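Local coordinates for 4-amino-4-deoxy-L-arabinose transferase or related glycosyltransferases of PMT family (Cupriavidus metallidurans, PDB 5EZM), which is a zinc-binding membrane glycosyltransferase of the GT-C fold that probably transfers 4-amino-4-deoxy-L-arabinose from a lipid carrier to lipid A, at residues W94-G99 with R111-L116. Numbering follows the deposited sequence.
Sequences WVTVVG and RLAVAL. With MPG ([(Z)-octadec-9-enyl] (2R)-2,3-bis(oxidanyl)propanoate), chain H.
Helix segment 94-99 and the start of helix 112-133 pass at 9.3 Å between axes, with their directions 109° apart, and T96 and A113 are nearest in CA atoms. The methyl of A113 faces helix 91-103. Its CB meets V95 CG1 at 3.7 Å and lies 4.0 Å from T96 OG1. V95 places CG1 anti to the backbone N (chi1 178°), and CG1 also lies 3.9 Å from C5 of MPG, a bound monoacyl lipid. No direct hydrogen bond joins the two segments. A water bridges them instead: it donates to T96 OG1 at 2.8 Å and accepts from A113 N at 2.9 Å. This satisfies an amide in the first turn of the helix. T96 OG1 is also hydrogen-bonded to H92 O in its own helix. Both segments belong to the membrane domain of this GT-C glycosyltransferase, and 112-129 is predicted to span the membrane. The MPG chain runs roughly along helix 91-103 and lies across the start of helix 112-133. G99 has no side chain, and its N comes within 3.6 Å of MPG C7. L112 CD2 reaches the same carbon, while L116 CD1 touches MPG C6 at 3.9 Å. R111 turns away from helix 91-103 and forms a salt bridge with E59.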
# COMPACT_ATOMS: atom_id res chain seq x y z
N TRP A 94 13.46 -5.02 2.35
CA TRP A 94 14.56 -5.43 1.49
C TRP A 94 14.50 -4.71 0.15
O TRP A 94 15.49 -4.14 -0.32
CB TRP A 94 14.54 -6.94 1.29
CG TRP A 94 14.89 -7.73 2.50
CD1 TRP A 94 15.46 -7.25 3.65
CD2 TRP A 94 14.71 -9.13 2.69
NE1 TRP A 94 15.64 -8.28 4.55
CE2 TRP A 94 15.19 -9.44 3.99
CE3 TRP A 94 14.19 -10.16 1.90
CZ2 TRP A 94 15.16 -10.74 4.50
CZ3 TRP A 94 14.17 -11.45 2.42
CH2 TRP A 94 14.65 -11.73 3.71
N VAL A 95 13.32 -4.72 -0.48
CA VAL A 95 13.16 -4.07 -1.78
C VAL A 95 13.44 -2.58 -1.66
O VAL A 95 14.20 -2.00 -2.44
CB VAL A 95 11.77 -4.34 -2.36
CG1 VAL A 95 11.60 -3.62 -3.69
CG2 VAL A 95 11.55 -5.84 -2.53
N THR A 96 12.83 -1.93 -0.66
CA THR A 96 13.03 -0.50 -0.49
C THR A 96 14.50 -0.17 -0.28
O THR A 96 14.99 0.85 -0.77
CB THR A 96 12.20 0.03 0.68
OG1 THR A 96 10.82 -0.32 0.50
CG2 THR A 96 12.32 1.55 0.78
N VAL A 97 15.23 -1.04 0.43
CA VAL A 97 16.64 -0.78 0.71
C VAL A 97 17.47 -0.92 -0.56
O VAL A 97 18.40 -0.14 -0.79
CB VAL A 97 17.16 -1.70 1.83
CG1 VAL A 97 18.67 -1.68 1.87
CG2 VAL A 97 16.61 -1.25 3.17
N VAL A 98 17.16 -1.92 -1.39
CA VAL A 98 17.83 -1.99 -2.69
C VAL A 98 17.57 -0.71 -3.48
O VAL A 98 18.48 -0.14 -4.10
CB VAL A 98 17.37 -3.24 -3.47
CG1 VAL A 98 17.97 -3.24 -4.86
CG2 VAL A 98 17.78 -4.49 -2.72
N GLY A 99 16.32 -0.22 -3.45
CA GLY A 99 16.02 1.04 -4.10
C GLY A 99 16.86 2.19 -3.56
O GLY A 99 17.35 3.02 -4.32
N ARG A 111 8.63 4.77 -2.20
CA ARG A 111 7.41 4.22 -2.77
C ARG A 111 7.68 3.27 -3.93
O ARG A 111 6.76 2.93 -4.67
CB ARG A 111 6.48 5.35 -3.22
CG ARG A 111 5.91 6.17 -2.07
CD ARG A 111 4.82 7.11 -2.52
NE ARG A 111 5.29 8.47 -2.68
CZ ARG A 111 5.01 9.47 -1.85
NH1 ARG A 111 4.23 9.26 -0.80
NH2 ARG A 111 5.48 10.69 -2.09
N LEU A 112 8.93 2.84 -4.10
CA LEU A 112 9.29 2.08 -5.29
C LEU A 112 8.75 0.65 -5.23
O LEU A 112 8.30 0.11 -6.25
CB LEU A 112 10.81 2.08 -5.45
CG LEU A 112 11.34 1.85 -6.87
CD1 LEU A 112 10.84 2.94 -7.80
CD2 LEU A 112 12.86 1.79 -6.86
N ALA A 113 8.78 0.04 -4.04
CA ALA A 113 8.31 -1.34 -3.90
C ALA A 113 6.84 -1.46 -4.28
O ALA A 113 6.44 -2.41 -4.96
CB ALA A 113 8.54 -1.83 -2.48
N VAL A 114 6.02 -0.49 -3.86
CA VAL A 114 4.59 -0.60 -4.15
C VAL A 114 4.30 -0.29 -5.61
O VAL A 114 3.39 -0.88 -6.21
CB VAL A 114 3.78 0.31 -3.20
CG1 VAL A 114 3.93 -0.17 -1.77
CG2 VAL A 114 4.23 1.75 -3.32
N ALA A 115 5.07 0.61 -6.23
CA ALA A 115 4.86 0.90 -7.65
C ALA A 115 5.22 -0.30 -8.50
O ALA A 115 4.44 -0.70 -9.39
CB ALA A 115 5.68 2.12 -8.07
N LEU A 116 6.38 -0.90 -8.24
CA LEU A 116 6.75 -2.11 -8.96
C LEU A 116 5.77 -3.25 -8.68
O LEU A 116 5.50 -4.06 -9.57
CB LEU A 116 8.18 -2.53 -8.61
CG LEU A 116 9.27 -1.51 -8.95
CD1 LEU A 116 10.64 -2.07 -8.60
CD2 LEU A 116 9.21 -1.11 -10.42
C2 MPG H . 14.98 -6.53 -5.18
C3 MPG H . 14.09 -6.65 -6.41
C4 MPG H . 13.85 -5.33 -7.13
C5 MPG H . 14.42 -4.10 -6.40
C6 MPG H . 14.24 -2.80 -7.20
C7 MPG H . 14.55 -1.55 -6.35
C1 MPG H . 15.06 -7.83 -4.38
O HOH W 1 10.37 1.07 -1.83